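Local atomic coordinates of capsid polyprotein (Turkey astrovirus 2, PDB entry 3TS3), a protein that probably self-assembles into the icosahedral astrovirus capsid, this chain being the globular projection (spike) domain of the capsid polyprotein. Residues W77-V82 against K164-F169; P142-G147 against A154-R159. All coordinates share one frame; numbering follows the deposited sequence. Where two conformers were deposited one is given.

Interaction 1 of 2, residues W77-V82 against K164-F169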
ATOM      1  N   TRP C  77     -19.510   2.497  -8.049  1.00  7.87           N
ATOM      2  CA  TRP C  77     -18.452   3.193  -8.751  1.00  7.99           C
ATOM      3  C   TRP C  77     -17.852   4.256  -7.855  1.00  8.04           C
ATOM      4  O   TRP C  77     -18.559   4.969  -7.180  1.00  8.87           O
ATOM      5  CB  TRP C  77     -19.007   3.764 -10.057  1.00  7.97           C
ATOM      6  CG  TRP C  77     -19.493   2.652 -10.918  1.00  8.27           C
ATOM      7  CD1 TRP C  77     -20.766   2.176 -11.007  1.00  8.04           C
ATOM      8  CD2 TRP C  77     -18.693   1.820 -11.761  1.00  7.78           C
ATOM      9  NE1 TRP C  77     -20.813   1.116 -11.879  1.00  7.87           N
ATOM     10  CE2 TRP C  77     -19.551   0.880 -12.356  1.00  8.06           C
ATOM     11  CE3 TRP C  77     -17.338   1.793 -12.086  1.00  7.60           C
ATOM     12  CZ2 TRP C  77     -19.088  -0.084 -13.243  1.00  7.52           C
ATOM     13  CZ3 TRP C  77     -16.888   0.848 -12.965  1.00  8.02           C
ATOM     14  CH2 TRP C  77     -17.758  -0.076 -13.540  1.00  8.47           C
ATOM     15  N   ASN C  78     -16.534   4.305  -7.827  1.00  7.59           N
ATOM     16  CA  ASN C  78     -15.834   5.165  -6.902  1.00  7.87           C
ATOM     17  C   ASN C  78     -14.847   6.092  -7.582  1.00  7.52           C
ATOM     18  O   ASN C  78     -13.994   5.651  -8.313  1.00  8.00           O
ATOM     19  CB  ASN C  78     -15.112   4.283  -5.886  1.00  7.73           C
ATOM     20  CG  ASN C  78     -16.050   3.303  -5.214  1.00  8.13           C
ATOM     21  OD1 ASN C  78     -16.727   3.647  -4.269  1.00  9.66           O
ATOM     22  ND2 ASN C  78     -16.098   2.083  -5.715  1.00  8.99           N
ATOM     23  N   ILE C  79     -14.993   7.385  -7.324  1.00  7.98           N
ATOM     24  CA  ILE C  79     -14.073   8.382  -7.829  1.00  8.26           C
ATOM     25  C   ILE C  79     -13.345   8.938  -6.609  1.00  7.94           C
ATOM     26  O   ILE C  79     -13.889   9.751  -5.872  1.00  8.69           O
ATOM     27  CB  ILE C  79     -14.848   9.511  -8.533  1.00  8.47           C
ATOM     28  CG1 ILE C  79     -15.780   8.931  -9.595  1.00  9.51           C
ATOM     29  CG2 ILE C  79     -13.903  10.506  -9.161  1.00  9.01           C
ATOM     30  CD1 ILE C  79     -16.768   9.922 -10.168  1.00 11.93           C
ATOM     31  N   LEU C  80     -12.102   8.505  -6.417  1.00  8.08           N
ATOM     32  CA  LEU C  80     -11.329   8.902  -5.245  1.00  7.93           C
ATOM     33  C   LEU C  80     -10.112   9.744  -5.619  1.00  8.20           C
ATOM     34  O   LEU C  80      -9.553   9.595  -6.688  1.00  9.30           O
ATOM     35  CB  LEU C  80     -10.896   7.674  -4.442  1.00  8.38           C
ATOM     36  CG  LEU C  80     -12.008   6.776  -3.905  1.00  8.72           C
ATOM     37  CD1 LEU C  80     -11.400   5.767  -2.944  1.00  8.95           C
ATOM     38  CD2 LEU C  80     -13.067   7.600  -3.206  1.00 10.63           C
ATOM     39  N   ASP C  81      -9.719  10.628  -4.712  1.00  7.64           N
ATOM     40  CA  ASP C  81      -8.600  11.532  -4.932  1.00  8.07           C
ATOM     41  C   ASP C  81      -7.375  10.996  -4.191  1.00  7.60           C
ATOM     42  O   ASP C  81      -7.424  10.788  -2.996  1.00  8.89           O
ATOM     43  CB  ASP C  81      -8.988  12.910  -4.381  1.00  8.18           C
ATOM     44  CG  ASP C  81      -7.861  13.920  -4.444  1.00  9.79           C
ATOM     45  OD1 ASP C  81      -6.941  13.756  -5.245  1.00 11.46           O
ATOM     46  OD2 ASP C  81      -7.935  14.896  -3.683  1.00 15.23           O
ATOM     47  N   VAL C  82      -6.290  10.735  -4.913  1.00  7.35           N
ATOM     48  CA  VAL C  82      -5.069  10.245  -4.286  1.00  7.23           C
ATOM     49  C   VAL C  82      -3.955  11.290  -4.297  1.00  6.79           C
ATOM     50  O   VAL C  82      -2.818  10.986  -4.017  1.00  6.98           O
ATOM     51  CB  VAL C  82      -4.590   8.917  -4.909  1.00  6.58           C
ATOM     52  CG1 VAL C  82      -5.584   7.808  -4.601  1.00  7.89           C
ATOM     53  CG2 VAL C  82      -4.381   9.069  -6.410  1.00  7.77           C
ATOM     54  N   LYS C 164      -5.568  17.148 -10.006  1.00  9.80           N
ATOM     55  CA  LYS C 164      -5.866  16.050  -9.099  1.00  9.38           C
ATOM     56  C   LYS C 164      -5.676  14.691  -9.758  1.00  8.91           C
ATOM     57  O   LYS C 164      -6.057  14.488 -10.898  1.00  9.07           O
ATOM     58  CB  LYS C 164      -7.302  16.146  -8.572  1.00  9.78           C
ATOM     59  CG  LYS C 164      -7.521  17.177  -7.478  1.00 12.15           C
ATOM     60  CD  LYS C 164      -8.877  16.949  -6.842  1.00 15.66           C
ATOM     61  CE  LYS C 164      -9.198  18.005  -5.817  1.00 17.94           C
ATOM     62  NZ  LYS C 164     -10.552  17.798  -5.255  1.00 20.50           N
ATOM     63  N   TYR C 165      -5.090  13.765  -9.015  1.00  7.67           N
ATOM     64  CA  TYR C 165      -4.948  12.397  -9.483  1.00  7.64           C
ATOM     65  C   TYR C 165      -6.179  11.657  -8.986  1.00  7.60           C
ATOM     66  O   TYR C 165      -6.434  11.586  -7.795  1.00  8.16           O
ATOM     67  CB  TYR C 165      -3.695  11.750  -8.899  1.00  7.13           C
ATOM     68  CG  TYR C 165      -2.391  12.289  -9.437  1.00  6.77           C
ATOM     69  CD1 TYR C 165      -1.800  13.413  -8.891  1.00  5.82           C
ATOM     70  CD2 TYR C 165      -1.748  11.652 -10.474  1.00  7.35           C
ATOM     71  CE1 TYR C 165      -0.610  13.888  -9.382  1.00  6.54           C
ATOM     72  CE2 TYR C 165      -0.576  12.117 -10.965  1.00  7.76           C
ATOM     73  CZ  TYR C 165      -0.004  13.234 -10.408  1.00  7.56           C
ATOM     74  OH  TYR C 165       1.173  13.690 -10.907  1.00  8.18           O
ATOM     75  N   ILE C 166      -6.947  11.128  -9.925  1.00  7.84           N
ATOM     76  CA  ILE C 166      -8.201  10.495  -9.599  1.00  8.12           C
ATOM     77  C   ILE C 166      -8.129   9.003  -9.832  1.00  7.83           C
ATOM     78  O   ILE C 166      -7.876   8.562 -10.933  1.00  8.56           O
ATOM     79  CB  ILE C 166      -9.321  11.063 -10.486  1.00  8.15           C
ATOM     80  CG1 ILE C 166      -9.410  12.578 -10.309  1.00 10.14           C
ATOM     81  CG2 ILE C 166     -10.641  10.386 -10.186  1.00  9.87           C
ATOM     82  CD1 ILE C 166      -9.774  12.997  -8.905  1.00 11.04           C
ATOM     83  N   LEU C 167      -8.373   8.231  -8.785  1.00  7.64           N
ATOM     84  CA  LEU C 167      -8.360   6.787  -8.915  1.00  7.91           C
ATOM     85  C   LEU C 167      -9.804   6.322  -9.068  1.00  7.91           C
ATOM     86  O   LEU C 167     -10.624   6.558  -8.206  1.00  7.98           O
ATOM     87  CB  LEU C 167      -7.721   6.163  -7.676  1.00  8.46           C
ATOM     88  CG  LEU C 167      -7.678   4.637  -7.629  1.00  8.51           C
ATOM     89  CD1 LEU C 167      -6.819   4.060  -8.737  1.00 11.75           C
ATOM     90  CD2 LEU C 167      -7.205   4.173  -6.270  1.00 11.52           C
ATOM     91  N   PHE C 168     -10.102   5.681 -10.192  1.00  7.24           N
ATOM     92  CA  PHE C 168     -11.466   5.291 -10.518  1.00  7.75           C
ATOM     93  C   PHE C 168     -11.586   3.778 -10.588  1.00  7.32           C
ATOM     94  O   PHE C 168     -10.887   3.138 -11.346  1.00  7.29           O
ATOM     95  CB  PHE C 168     -11.852   5.930 -11.859  1.00  7.55           C
ATOM     96  CG  PHE C 168     -13.172   5.466 -12.404  1.00  8.00           C
ATOM     97  CD1 PHE C 168     -14.342   5.834 -11.794  1.00  8.83           C
ATOM     98  CD2 PHE C 168     -13.239   4.686 -13.542  1.00  8.97           C
ATOM     99  CE1 PHE C 168     -15.549   5.432 -12.288  1.00  8.98           C
ATOM    100  CE2 PHE C 168     -14.452   4.273 -14.034  1.00 10.61           C
ATOM    101  CZ  PHE C 168     -15.602   4.643 -13.407  1.00  9.94           C
ATOM    102  N   PHE C 169     -12.466   3.224  -9.764  1.00  7.59           N
ATOM    103  CA  PHE C 169     -12.629   1.786  -9.691  1.00  8.02           C
ATOM    104  C   PHE C 169     -13.999   1.413  -9.147  1.00  7.70           C
ATOM    105  O   PHE C 169     -14.665   2.223  -8.530  1.00  8.05           O
ATOM    106  CB  PHE C 169     -11.530   1.197  -8.798  1.00  8.07           C
ATOM    107  CG  PHE C 169     -11.577   1.684  -7.383  1.00  8.89           C
ATOM    108  CD1 PHE C 169     -12.136   0.905  -6.396  1.00  9.31           C
ATOM    109  CD2 PHE C 169     -11.083   2.922  -7.046  1.00  9.31           C
ATOM    110  CE1 PHE C 169     -12.189   1.342  -5.116  1.00 11.86           C
ATOM    111  CE2 PHE C 169     -11.135   3.363  -5.759  1.00 10.67           C
ATOM    112  CZ  PHE C 169     -11.677   2.570  -4.790  1.00 11.17           C
TER

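Interaction 2 of 2, residues P142-G147 against A154-R159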
ATOM      1  N   PRO C 142      -4.495  12.751 -18.911  1.00  9.94           N
ATOM      2  CA  PRO C 142      -3.769  11.487 -18.812  1.00  9.47           C
ATOM      3  C   PRO C 142      -4.627  10.401 -18.178  1.00  9.53           C
ATOM      4  O   PRO C 142      -5.334  10.666 -17.225  1.00  9.16           O
ATOM      5  CB  PRO C 142      -2.610  11.834 -17.882  1.00  9.23           C
ATOM      6  CG  PRO C 142      -2.327  13.278 -18.164  1.00  8.78           C
ATOM      7  CD  PRO C 142      -3.679  13.896 -18.465  1.00  9.36           C
ATOM      8  N   VAL C 143      -4.568   9.199 -18.737  1.00  9.40           N
ATOM      9  CA  VAL C 143      -5.222   8.045 -18.151  1.00  9.74           C
ATOM     10  C   VAL C 143      -4.269   6.855 -18.143  1.00  9.58           C
ATOM     11  O   VAL C 143      -3.511   6.656 -19.082  1.00  9.51           O
ATOM     12  CB  VAL C 143      -6.569   7.702 -18.831  1.00 10.10           C
ATOM     13  CG1 VAL C 143      -6.391   7.386 -20.300  1.00 11.51           C
ATOM     14  CG2 VAL C 143      -7.248   6.556 -18.110  1.00 11.26           C
ATOM     15  N   ILE C 144      -4.287   6.098 -17.056  1.00  9.16           N
ATOM     16  CA  ILE C 144      -3.417   4.940 -16.935  1.00  9.23           C
ATOM     17  C   ILE C 144      -4.199   3.694 -16.538  1.00  8.61           C
ATOM     18  O   ILE C 144      -4.947   3.711 -15.582  1.00  8.22           O
ATOM     19  CB  ILE C 144      -2.295   5.184 -15.904  1.00  9.37           C
ATOM     20  CG1 ILE C 144      -1.421   6.365 -16.331  1.00  9.75           C
ATOM     21  CG2 ILE C 144      -1.454   3.928 -15.713  1.00  9.71           C
ATOM     22  CD1 ILE C 144      -0.486   6.862 -15.240  1.00 10.76           C
ATOM     23  N   SER C 145      -3.993   2.612 -17.277  1.00  8.44           N
ATOM     24  CA  SER C 145      -4.599   1.324 -16.970  1.00  8.50           C
ATOM     25  C   SER C 145      -3.903   0.703 -15.761  1.00  8.26           C
ATOM     26  O   SER C 145      -2.697   0.563 -15.755  1.00  8.85           O
ATOM     27  CB  SER C 145      -4.444   0.421 -18.192  1.00  9.12           C
ATOM     28  OG  SER C 145      -4.659  -0.934 -17.881  1.00  9.58           O
ATOM     29  N   MET C 146      -4.674   0.328 -14.746  1.00  8.29           N
ATOM     30  CA  MET C 146      -4.246  -0.173 -13.481  0.50  7.67           C
ATOM     31  C   MET C 146      -5.051  -1.390 -13.163  1.00  8.17           C
ATOM     32  O   MET C 146      -6.137  -1.608 -13.644  1.00  8.32           O
ATOM     33  CB  MET C 146      -4.428   0.863 -12.359  0.50  7.46           C
ATOM     34  CG  MET C 146      -3.817   2.246 -12.619  0.50  5.32           C
ATOM     35  SD  MET C 146      -2.012   2.254 -12.541  0.50  3.34           S
ATOM     36  CE  MET C 146      -1.701   1.941 -10.803  0.50  4.26           C
ATOM     37  N   GLY C 147      -4.623  -2.110 -12.166  1.00  7.88           N
ATOM     38  CA  GLY C 147      -5.386  -3.179 -11.564  1.00  7.60           C
ATOM     39  C   GLY C 147      -5.040  -3.330 -10.107  1.00  7.36           C
ATOM     40  O   GLY C 147      -3.912  -3.064  -9.703  1.00  6.87           O
ATOM     41  N   ALA C 154      -8.893  -1.070 -13.335  1.00  7.86           N
ATOM     42  CA  ALA C 154      -9.204   0.270 -12.851  1.00  8.46           C
ATOM     43  C   ALA C 154      -8.436   1.312 -13.656  1.00  8.04           C
ATOM     44  O   ALA C 154      -7.633   0.974 -14.500  1.00  8.22           O
ATOM     45  CB  ALA C 154      -8.863   0.394 -11.379  1.00  8.51           C
ATOM     46  N   ALA C 155      -8.703   2.582 -13.394  1.00  8.18           N
ATOM     47  CA  ALA C 155      -8.013   3.640 -14.098  1.00  8.33           C
ATOM     48  C   ALA C 155      -7.514   4.716 -13.158  1.00  7.88           C
ATOM     49  O   ALA C 155      -8.195   5.077 -12.221  1.00  8.74           O
ATOM     50  CB  ALA C 155      -8.926   4.256 -15.140  1.00  8.64           C
ATOM     51  N   LEU C 156      -6.325   5.236 -13.439  1.00  7.54           N
ATOM     52  CA  LEU C 156      -5.810   6.388 -12.720  1.00  7.90           C
ATOM     53  C   LEU C 156      -5.786   7.538 -13.718  1.00  7.96           C
ATOM     54  O   LEU C 156      -5.175   7.435 -14.774  1.00  8.90           O
ATOM     55  CB  LEU C 156      -4.405   6.123 -12.179  1.00  7.54           C
ATOM     56  CG  LEU C 156      -3.663   7.283 -11.502  1.00  7.62           C
ATOM     57  CD1 LEU C 156      -4.352   7.730 -10.233  1.00  8.91           C
ATOM     58  CD2 LEU C 156      -2.228   6.882 -11.211  1.00  9.47           C
ATOM     59  N   PHE C 157      -6.464   8.625 -13.374  1.00  8.38           N
ATOM     60  CA  PHE C 157      -6.527   9.788 -14.236  1.00  8.49           C
ATOM     61  C   PHE C 157      -5.773  10.937 -13.590  1.00  8.64           C
ATOM     62  O   PHE C 157      -5.626  10.991 -12.381  1.00  8.27           O
ATOM     63  CB  PHE C 157      -7.971  10.280 -14.399  1.00  8.60           C
ATOM     64  CG  PHE C 157      -8.904   9.322 -15.085  1.00  9.87           C
ATOM     65  CD1 PHE C 157      -8.923   9.213 -16.462  1.00 10.55           C
ATOM     66  CD2 PHE C 157      -9.822   8.595 -14.356  1.00  9.98           C
ATOM     67  CE1 PHE C 157      -9.802   8.356 -17.088  1.00 11.04           C
ATOM     68  CE2 PHE C 157     -10.703   7.746 -14.977  1.00 10.90           C
ATOM     69  CZ  PHE C 157     -10.689   7.626 -16.344  1.00 10.54           C
ATOM     70  N   TYR C 158      -5.310  11.863 -14.417  1.00  8.68           N
ATOM     71  CA  TYR C 158      -4.835  13.133 -13.918  1.00  9.16           C
ATOM     72  C   TYR C 158      -5.814  14.155 -14.482  1.00  9.16           C
ATOM     73  O   TYR C 158      -5.836  14.394 -15.684  1.00  9.87           O
ATOM     74  CB  TYR C 158      -3.408  13.423 -14.371  1.00  9.04           C
ATOM     75  CG  TYR C 158      -2.831  14.699 -13.789  1.00  9.48           C
ATOM     76  CD1 TYR C 158      -2.679  14.850 -12.431  1.00 10.49           C
ATOM     77  CD2 TYR C 158      -2.430  15.732 -14.605  1.00 10.45           C
ATOM     78  CE1 TYR C 158      -2.161  16.002 -11.893  1.00  9.56           C
ATOM     79  CE2 TYR C 158      -1.906  16.888 -14.078  1.00 10.65           C
ATOM     80  CZ  TYR C 158      -1.770  17.020 -12.719  1.00 10.99           C
ATOM     81  OH  TYR C 158      -1.246  18.175 -12.186  1.00 11.03           O
ATOM     82  N   ARG C 159      -6.615  14.756 -13.606  1.00  9.36           N
ATOM     83  CA  ARG C 159      -7.571  15.766 -14.044  1.00  9.95           C
ATOM     84  C   ARG C 159      -6.831  17.091 -14.031  1.00 10.29           C
ATOM     85  O   ARG C 159      -6.679  17.727 -13.003  1.00 10.56           O
ATOM     86  CB  ARG C 159      -8.787  15.813 -13.118  1.00 10.26           C
ATOM     87  CG  ARG C 159      -9.898  16.748 -13.597  1.00 10.75           C
ATOM     88  CD  ARG C 159     -10.947  17.036 -12.525  1.00 11.60           C
ATOM     89  NE  ARG C 159     -11.751  15.873 -12.173  1.00 11.57           N
ATOM     90  CZ  ARG C 159     -11.983  15.461 -10.933  1.00 11.94           C
ATOM     91  NH1 ARG C 159     -11.463  16.107  -9.899  1.00 13.06           N
ATOM     92  NH2 ARG C 159     -12.735  14.394 -10.732  1.00 12.51           N
TER

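Interaction 1 of 2, residues W77-V82 against K164-F169
Asn78 and Phe169 face each other as a hydrogen-bonded pair where strands 77-81 and 164-169 run antiparallel in the main sheet of the spike domain. Phe169 CG sits between its backbone N and carbonyl carbon (chi1 62°), which folds the ring back over the neighbouring strand. Asn78 CB lies over one face, 4.1 Å from the Phe169 ring centroid, while Leu80 CD1 meets the ring edge, 3.7 Å from Phe169 CZ. An asparagine suits this place because both polar atoms of its side-chain amide are used: ND2 donates to Phe169 O, and OD1 is hydrogen-bonded to Tyr179 OH.

On the other face of the sheet, that of Ile79 and Ile166, Ile79 CG2 presses on Ile166 CG2 at 3.4 Å, a tight methyl contact between two branched residues well suited to strands. Beside them, Phe168 turns its ring towards Trp77; the planes are only 17° apart but slid so far that they barely overlap, and Trp77 CE3 comes 3.6 Å from Phe168 CZ. Leu135 of helix 129-135 also packs on Ile79 and Phe168.

Phe169 O accepts two bonds, from Asn78 N at 2.9 Å and from Asn78 ND2 at 3.2 Å, with ND2, unlike the backbone N, standing 36° out of the carbonyl plane.

Interaction 2 of 2, residues P142-G147 against A154-R159
Val143 and Phe157 lie side by side on one face of an antiparallel beta hairpin made by strands 142-148 and 153-159, deep within the spike domain. They form a non-hydrogen-bonded pair, where the strands come close, with CA atoms 4.5 Å apart. Val143 has CG1 in the more hindered site between backbone N and carbonyl carbon (chi1 60°); CG2 is thereby trans to N and directed at the aromatic ring, 3.3 Å from Phe157 CE1. The methyl approaches obliquely. A compact branched residue is apt here, since it touches the ring without needing a long arm. Ala155, next on this face, adds just a methyl, and its CB meets the same Val143 CG2 at 4.1 Å. Ile57 of strand 56-59 touches all three; alanine's single methyl suits a position flanked by the bulkier Val143 and Phe157.

The other face carries Ile144, Met146, Ala154 and Leu156. In the conformer described, one of two, Met146 CG stands beside its own backbone N (chi1 -52°) and runs along Leu156 CB at 3.9 Å, a contact that is doubtful for the other conformer. Bends at chi2 and chi3 then curl SD and CE instead of reaching out straight. A flexible thioether suits this job of fitting around neighbours, and Phe187 and Asn189 of strand 187-189 also touch it.

At the far end, Pro142 has no N-H to give, but the bond here needs only its carbonyl, which accepts from Tyr158 N. Its ring lies alongside the tyrosine and points the same way, with Pro142 CG near the edge of the aromatic ring and Pro142 CB 3.9 Å from Tyr158 CB.

Overall arrangement
Both interactions belong to one antiparallel sheet of the spike domain, with centres about 9 Å apart. Strands 153-159 and 164-171 are consecutive in the chain and adjacent in the sheet, so 76-81, 164-171, 153-159 and 142-148 are successive neighbours in it. The join is made by probable backbone hydrogen bonds, Arg159 N to Lys164 O and Ile166 N to Phe157 O, and by packing of Tyr158 against Tyr165. Interaction 2 is local, closing a hairpin within the long excursion between 77-82 and 164-169; interaction 1 sets strand 164-171, which follows the hairpin, against the much earlier strand 76-81. Sequence-near and sequence-distant pairings thus meet in one sheet, in the buried interior of the domain.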